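Local coordinates for putative protein-disulfide isomerase (Pseudomonas syringae pv. tomato, PDB 3GN3) that is of unproven function but belongs to the DsbA family of thioredoxin-like proteins and may act on protein disulfides, at residues 113-116 against 117-121; 65-68 against 69-73. All coordinates share one frame; numbering follows the deposited sequence.

Contact 1: residues 113-116 against 117-121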
ATOM      1  N   ASN A 113       8.546  25.625 -20.610  1.00 43.71           N
ATOM      2  CA  ASN A 113       7.873  26.296 -21.721  1.00 43.15           C
ATOM      3  C   ASN A 113       8.205  25.699 -23.084  1.00 42.93           C
ATOM      4  O   ASN A 113       7.325  25.639 -23.935  1.00 42.55           O
ATOM      5  CB  ASN A 113       8.119  27.806 -21.699  1.00 43.02           C
ATOM      6  CG  ASN A 113       7.116  28.544 -20.835  1.00 43.44           C
ATOM      7  OD1 ASN A 113       7.434  29.587 -20.260  1.00 46.09           O
ATOM      8  ND2 ASN A 113       5.906  28.009 -20.725  1.00 41.42           N
ATOM      9  N   ASP A 114       9.449  25.247 -23.281  1.00 42.73           N
ATOM     10  CA  ASP A 114       9.815  24.506 -24.497  1.00 43.21           C
ATOM     11  C   ASP A 114       8.975  23.228 -24.685  1.00 43.50           C
ATOM     12  O   ASP A 114       8.411  22.998 -25.764  1.00 43.77           O
ATOM     13  CB  ASP A 114      11.300  24.161 -24.503  1.00 43.61           C
ATOM     14  CG  ASP A 114      12.177  25.381 -24.613  1.00 45.49           C
ATOM     15  OD1 ASP A 114      11.764  26.339 -25.308  1.00 48.90           O
ATOM     16  OD2 ASP A 114      13.278  25.392 -24.013  1.00 47.40           O
ATOM     17  N   ILE A 115       8.876  22.429 -23.614  1.00 43.40           N
ATOM     18  CA  ILE A 115       8.073  21.205 -23.563  1.00 42.48           C
ATOM     19  C   ILE A 115       6.595  21.489 -23.856  1.00 42.67           C
ATOM     20  O   ILE A 115       5.963  20.777 -24.641  1.00 42.55           O
ATOM     21  CB  ILE A 115       8.275  20.466 -22.199  1.00 42.28           C
ATOM     22  CG1 ILE A 115       9.735  20.000 -22.035  1.00 41.56           C
ATOM     23  CG2 ILE A 115       7.294  19.308 -22.012  1.00 40.57           C
ATOM     24  CD1 ILE A 115      10.395  19.394 -23.275  1.00 40.69           C
ATOM     25  N   ILE A 116       6.056  22.542 -23.253  1.00 42.69           N
ATOM     26  CA  ILE A 116       4.657  22.897 -23.504  1.00 43.05           C
ATOM     27  C   ILE A 116       4.395  23.283 -24.963  1.00 43.49           C
ATOM     28  O   ILE A 116       3.425  22.818 -25.571  1.00 43.74           O
ATOM     29  CB  ILE A 116       4.160  24.011 -22.582  1.00 42.83           C
ATOM     30  CG1 ILE A 116       4.175  23.524 -21.132  1.00 42.34           C
ATOM     31  CG2 ILE A 116       2.748  24.463 -23.001  1.00 42.13           C
ATOM     32  CD1 ILE A 116       3.825  24.609 -20.116  1.00 41.83           C
ATOM     33  N   ALA A 117       5.264  24.133 -25.511  1.00 43.80           N
ATOM     34  CA  ALA A 117       5.207  24.545 -26.917  1.00 43.80           C
ATOM     35  C   ALA A 117       5.272  23.326 -27.864  1.00 43.64           C
ATOM     36  O   ALA A 117       4.482  23.219 -28.806  1.00 43.15           O
ATOM     37  CB  ALA A 117       6.335  25.538 -27.216  1.00 43.22           C
ATOM     38  N   ARG A 118       6.203  22.414 -27.564  1.00 43.76           N
ATOM     39  CA  ARG A 118       6.409  21.154 -28.282  1.00 43.78           C
ATOM     40  C   ARG A 118       5.148  20.265 -28.335  1.00 43.98           C
ATOM     41  O   ARG A 118       4.767  19.758 -29.401  1.00 44.06           O
ATOM     42  CB  ARG A 118       7.562  20.394 -27.631  1.00 43.88           C
ATOM     43  CG  ARG A 118       8.114  19.256 -28.460  1.00 44.40           C
ATOM     44  CD  ARG A 118       9.488  19.579 -28.927  1.00 47.07           C
ATOM     45  NE  ARG A 118      10.531  18.887 -28.174  1.00 48.61           N
ATOM     46  CZ  ARG A 118      11.329  19.449 -27.274  1.00 49.49           C
ATOM     47  NH1 ARG A 118      11.208  20.726 -26.966  1.00 52.32           N
ATOM     48  NH2 ARG A 118      12.253  18.727 -26.671  1.00 50.58           N
ATOM     49  N   ILE A 119       4.498  20.083 -27.191  1.00 43.97           N
ATOM     50  CA  ILE A 119       3.242  19.341 -27.137  1.00 44.32           C
ATOM     51  C   ILE A 119       2.133  20.083 -27.886  1.00 45.15           C
ATOM     52  O   ILE A 119       1.283  19.466 -28.544  1.00 45.81           O
ATOM     53  CB  ILE A 119       2.818  19.077 -25.675  1.00 44.25           C
ATOM     54  CG1 ILE A 119       3.863  18.199 -24.970  1.00 43.25           C
ATOM     55  CG2 ILE A 119       1.402  18.499 -25.614  1.00 43.73           C
ATOM     56  CD1 ILE A 119       3.576  17.966 -23.504  1.00 44.27           C
ATOM     57  N   GLU A 120       2.135  21.410 -27.791  1.00 45.67           N
ATOM     58  CA  GLU A 120       1.181  22.224 -28.539  1.00 46.08           C
ATOM     59  C   GLU A 120       1.318  22.019 -30.044  1.00 46.30           C
ATOM     60  O   GLU A 120       0.321  21.746 -30.712  1.00 46.21           O
ATOM     61  CB  GLU A 120       1.316  23.692 -28.173  1.00 45.99           C
ATOM     62  CG  GLU A 120       0.608  24.044 -26.882  1.00 45.69           C
ATOM     63  CD  GLU A 120       0.932  25.434 -26.422  1.00 44.68           C
ATOM     64  OE1 GLU A 120       0.119  26.010 -25.659  1.00 44.58           O
ATOM     65  OE2 GLU A 120       2.001  25.939 -26.836  1.00 42.95           O
ATOM     66  N   ARG A 121       2.549  22.108 -30.548  1.00 46.51           N
ATOM     67  CA  ARG A 121       2.860  21.844 -31.956  1.00 47.68           C
ATOM     68  C   ARG A 121       2.253  20.529 -32.431  1.00 47.57           C
ATOM     69  O   ARG A 121       1.406  20.497 -33.345  1.00 48.48           O
ATOM     70  CB  ARG A 121       4.368  21.724 -32.146  1.00 48.06           C
ATOM     71  CG  ARG A 121       4.928  22.605 -33.211  1.00 51.16           C
ATOM     72  CD  ARG A 121       5.623  23.773 -32.547  1.00 56.47           C
ATOM     73  NE  ARG A 121       6.867  23.314 -31.919  1.00 62.05           N
ATOM     74  CZ  ARG A 121       7.602  24.016 -31.058  1.00 63.50           C
ATOM     75  NH1 ARG A 121       7.230  25.242 -30.688  1.00 65.05           N
ATOM     76  NH2 ARG A 121       8.711  23.480 -30.566  1.00 64.19           N
TER

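Contact 2: residues 65-68 against 69-73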
ATOM      1  N   VAL A  65       5.739  18.121 -15.857  1.00 34.51           N
ATOM      2  CA  VAL A  65       5.304  19.098 -16.846  1.00 35.03           C
ATOM      3  C   VAL A  65       4.300  18.409 -17.767  1.00 35.90           C
ATOM      4  O   VAL A  65       3.168  18.880 -17.945  1.00 36.57           O
ATOM      5  CB  VAL A  65       6.480  19.616 -17.698  1.00 35.02           C
ATOM      6  CG1 VAL A  65       5.979  20.551 -18.790  1.00 34.63           C
ATOM      7  CG2 VAL A  65       7.517  20.286 -16.843  1.00 33.63           C
ATOM      8  N   ILE A  66       4.714  17.269 -18.324  1.00 36.20           N
ATOM      9  CA  ILE A  66       3.906  16.526 -19.288  1.00 36.11           C
ATOM     10  C   ILE A  66       2.582  16.039 -18.708  1.00 35.83           C
ATOM     11  O   ILE A  66       1.539  16.188 -19.340  1.00 36.80           O
ATOM     12  CB  ILE A  66       4.717  15.382 -19.942  1.00 36.39           C
ATOM     13  CG1 ILE A  66       5.871  15.981 -20.758  1.00 35.65           C
ATOM     14  CG2 ILE A  66       3.802  14.495 -20.816  1.00 36.03           C
ATOM     15  CD1 ILE A  66       6.990  15.002 -21.095  1.00 36.43           C
ATOM     16  N   VAL A  67       2.605  15.495 -17.501  1.00 35.21           N
ATOM     17  CA  VAL A  67       1.360  15.056 -16.850  1.00 34.71           C
ATOM     18  C   VAL A  67       0.401  16.238 -16.659  1.00 35.22           C
ATOM     19  O   VAL A  67      -0.809  16.109 -16.916  1.00 35.29           O
ATOM     20  CB  VAL A  67       1.608  14.293 -15.491  1.00 34.47           C
ATOM     21  CG1 VAL A  67       0.310  14.100 -14.707  1.00 32.99           C
ATOM     22  CG2 VAL A  67       2.279  12.950 -15.734  1.00 32.77           C
ATOM     23  N   ARG A  68       0.938  17.380 -16.211  1.00 35.40           N
ATOM     24  CA  ARG A  68       0.132  18.595 -16.060  1.00 35.66           C
ATOM     25  C   ARG A  68      -0.517  19.010 -17.409  1.00 35.82           C
ATOM     26  O   ARG A  68      -1.713  19.323 -17.451  1.00 35.71           O
ATOM     27  CB  ARG A  68       0.955  19.740 -15.434  1.00 35.89           C
ATOM     28  CG  ARG A  68       0.107  20.887 -14.865  1.00 35.93           C
ATOM     29  CD  ARG A  68       0.958  21.989 -14.213  1.00 38.29           C
ATOM     30  NE  ARG A  68       0.180  23.197 -13.931  1.00 38.37           N
ATOM     31  CZ  ARG A  68      -0.586  23.386 -12.858  1.00 40.93           C
ATOM     32  NH1 ARG A  68      -0.681  22.454 -11.924  1.00 42.20           N
ATOM     33  NH2 ARG A  68      -1.279  24.515 -12.716  1.00 42.62           N
ATOM     34  N   CYS A  69       0.256  18.976 -18.499  1.00 35.53           N
ATOM     35  CA  CYS A  69      -0.289  19.215 -19.834  1.00 36.27           C
ATOM     36  C   CYS A  69      -1.456  18.319 -20.183  1.00 36.40           C
ATOM     37  O   CYS A  69      -2.452  18.787 -20.783  1.00 36.54           O
ATOM     38  CB  CYS A  69       0.767  18.998 -20.887  1.00 36.37           C
ATOM     39  SG  CYS A  69       2.021  20.273 -20.838  1.00 40.23           S
ATOM     40  N   ILE A  70      -1.335  17.032 -19.838  1.00 35.68           N
ATOM     41  CA  ILE A  70      -2.382  16.082 -20.169  1.00 34.89           C
ATOM     42  C   ILE A  70      -3.645  16.473 -19.427  1.00 34.79           C
ATOM     43  O   ILE A  70      -4.732  16.533 -20.002  1.00 34.58           O
ATOM     44  CB  ILE A  70      -1.974  14.618 -19.862  1.00 34.85           C
ATOM     45  CG1 ILE A  70      -0.856  14.188 -20.804  1.00 33.85           C
ATOM     46  CG2 ILE A  70      -3.183  13.679 -19.969  1.00 32.97           C
ATOM     47  CD1 ILE A  70       0.042  13.128 -20.212  1.00 34.43           C
ATOM     48  N   LEU A  71      -3.492  16.758 -18.144  1.00 34.99           N
ATOM     49  CA  LEU A  71      -4.637  17.098 -17.326  1.00 35.03           C
ATOM     50  C   LEU A  71      -5.176  18.492 -17.672  1.00 35.11           C
ATOM     51  O   LEU A  71      -6.377  18.745 -17.514  1.00 35.38           O
ATOM     52  CB  LEU A  71      -4.304  16.939 -15.844  1.00 34.67           C
ATOM     53  CG  LEU A  71      -4.222  15.460 -15.461  1.00 34.70           C
ATOM     54  CD1 LEU A  71      -3.538  15.235 -14.091  1.00 34.03           C
ATOM     55  CD2 LEU A  71      -5.595  14.809 -15.513  1.00 31.58           C
ATOM     56  N   ALA A  72      -4.290  19.372 -18.144  1.00 34.77           N
ATOM     57  CA  ALA A  72      -4.690  20.672 -18.699  1.00 35.30           C
ATOM     58  C   ALA A  72      -5.586  20.489 -19.925  1.00 35.45           C
ATOM     59  O   ALA A  72      -6.626  21.134 -20.025  1.00 36.22           O
ATOM     60  CB  ALA A  72      -3.461  21.544 -19.044  1.00 34.44           C
ATOM     61  N   ALA A  73      -5.178  19.614 -20.846  1.00 35.57           N
ATOM     62  CA  ALA A  73      -5.983  19.276 -22.032  1.00 35.66           C
ATOM     63  C   ALA A  73      -7.378  18.782 -21.658  1.00 35.86           C
ATOM     64  O   ALA A  73      -8.349  19.122 -22.314  1.00 36.10           O
ATOM     65  CB  ALA A  73      -5.271  18.254 -22.895  1.00 34.72           C
TER

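Contact 1: residues 113-116 against 117-121
Ala117 opens the second half of this helical run by giving its backbone N to Asn113 O at 3.0 Å, the first of four successive i to i+4 bonds that run on through Arg118, Ile119 and Glu120. Arg118 follows, its N bonded to Asp114 O. With CG anti to the backbone N (chi1 -165°) and the chain bent at chi2 and chi3, its guanidinium turns back over the preceding turn, where Ile115 CD1 lies against one face, 3.9 Å from NH2. Asp114 is not its salt-bridge partner: OD1 stays 5.9 Å from Arg118 NH1, while OD2 of Asp114 accepts the backbone N of Thr111 near the start of the helix. The far end of the arginine is held instead by Glu96 O, which receives NH2. Ile119 points its CG1 branch back along the helix, and its CD1 reaches CG2 of Ile115 at 4.2 Å, a loose apolar touch on the side that faces helices 63-73 and 79-92. Glu120 crosses Ile116 at an angle, its carboxylate carbon CD 4.0 Å from Ile116 CG2; OE1 takes the backbone N atoms of Leu127 and Ala128. Ile115, Ile116 and Ile119 thus form the apolar side toward helix 63-73, and Asp114, Arg118 and Glu120 are the polar residues. Isoleucine methyls lie against the guanidinium face and the carboxylate end, while both charged groups bond to backbone, which ties helix 112-123 to the loop at Glu96 and to the start of helix 128-132.

Contact 2: residues 65-68 against 69-73
Val67 and Leu71 meet through their torsions: chi1 of 169° sets CG1 of Val67 anti to its backbone N, and chi1 of -73° with chi2 of 165° brings CD1 of Leu71 beside it. The two side chains lie alongside each other, pointing the same way, with Val67 CG1 4.1 Å from Leu71 CD1. One residue earlier, Ile66 and Ile70 meet at a slant, CG2 of Ile66 lying 4.0 Å from CD1 of Ile70, whose end also comes within 3.5 Å of Ile66 O. Cys69 folds its sulfur back toward the previous turn, SG standing 3.4 Å from Val65 O and 4.5 Å from Val65 CG1. Underneath, the backbone is regular alpha helix: Cys69 N bonds Val65 O at 3.0 Å, and Ala72 N bonds Arg68 O at 2.7 Å. Arg68 is extended from CG to NE. Its NE donates to Phe131 O, and the guanidinium makes a cation-pi contact with the Phe131 side chain, while Ala103 of the second subunit packs against Arg68. Leu71 continues onto helix 137-150, and Ile70 onto helix 79-92. Methyl and sulfur groups therefore present apolar surface to several neighbouring helices, and the carbonyls of 65-68 are each bonded to a backbone N of 69-72. The one charge among these buried residues is carried on an extended chain to the carbonyl and ring of Phe131, which would offset the cost of burying it.

How the contacts relate
Contact 2 lies on helix 63-73, with its touching residues all buried, about 10 Å from the chain's centre to its own; contact 1, on helix 112-123, is only partly buried and its centre is about 17 Å out. The two helices pack against each other directly: Ile115 CG2 comes to 3.7 Å from Val65 CG1, and Cys69 SG sits 3.9 Å from both Ile116 CG1 and Ile119 CD1. Both also share helix 79-92 as a neighbour. Their chemistry follows their place: 65-73 is almost wholly apolar with one arginine, whereas 113-121 keeps isoleucines on its inner side and puts charged groups toward the periphery.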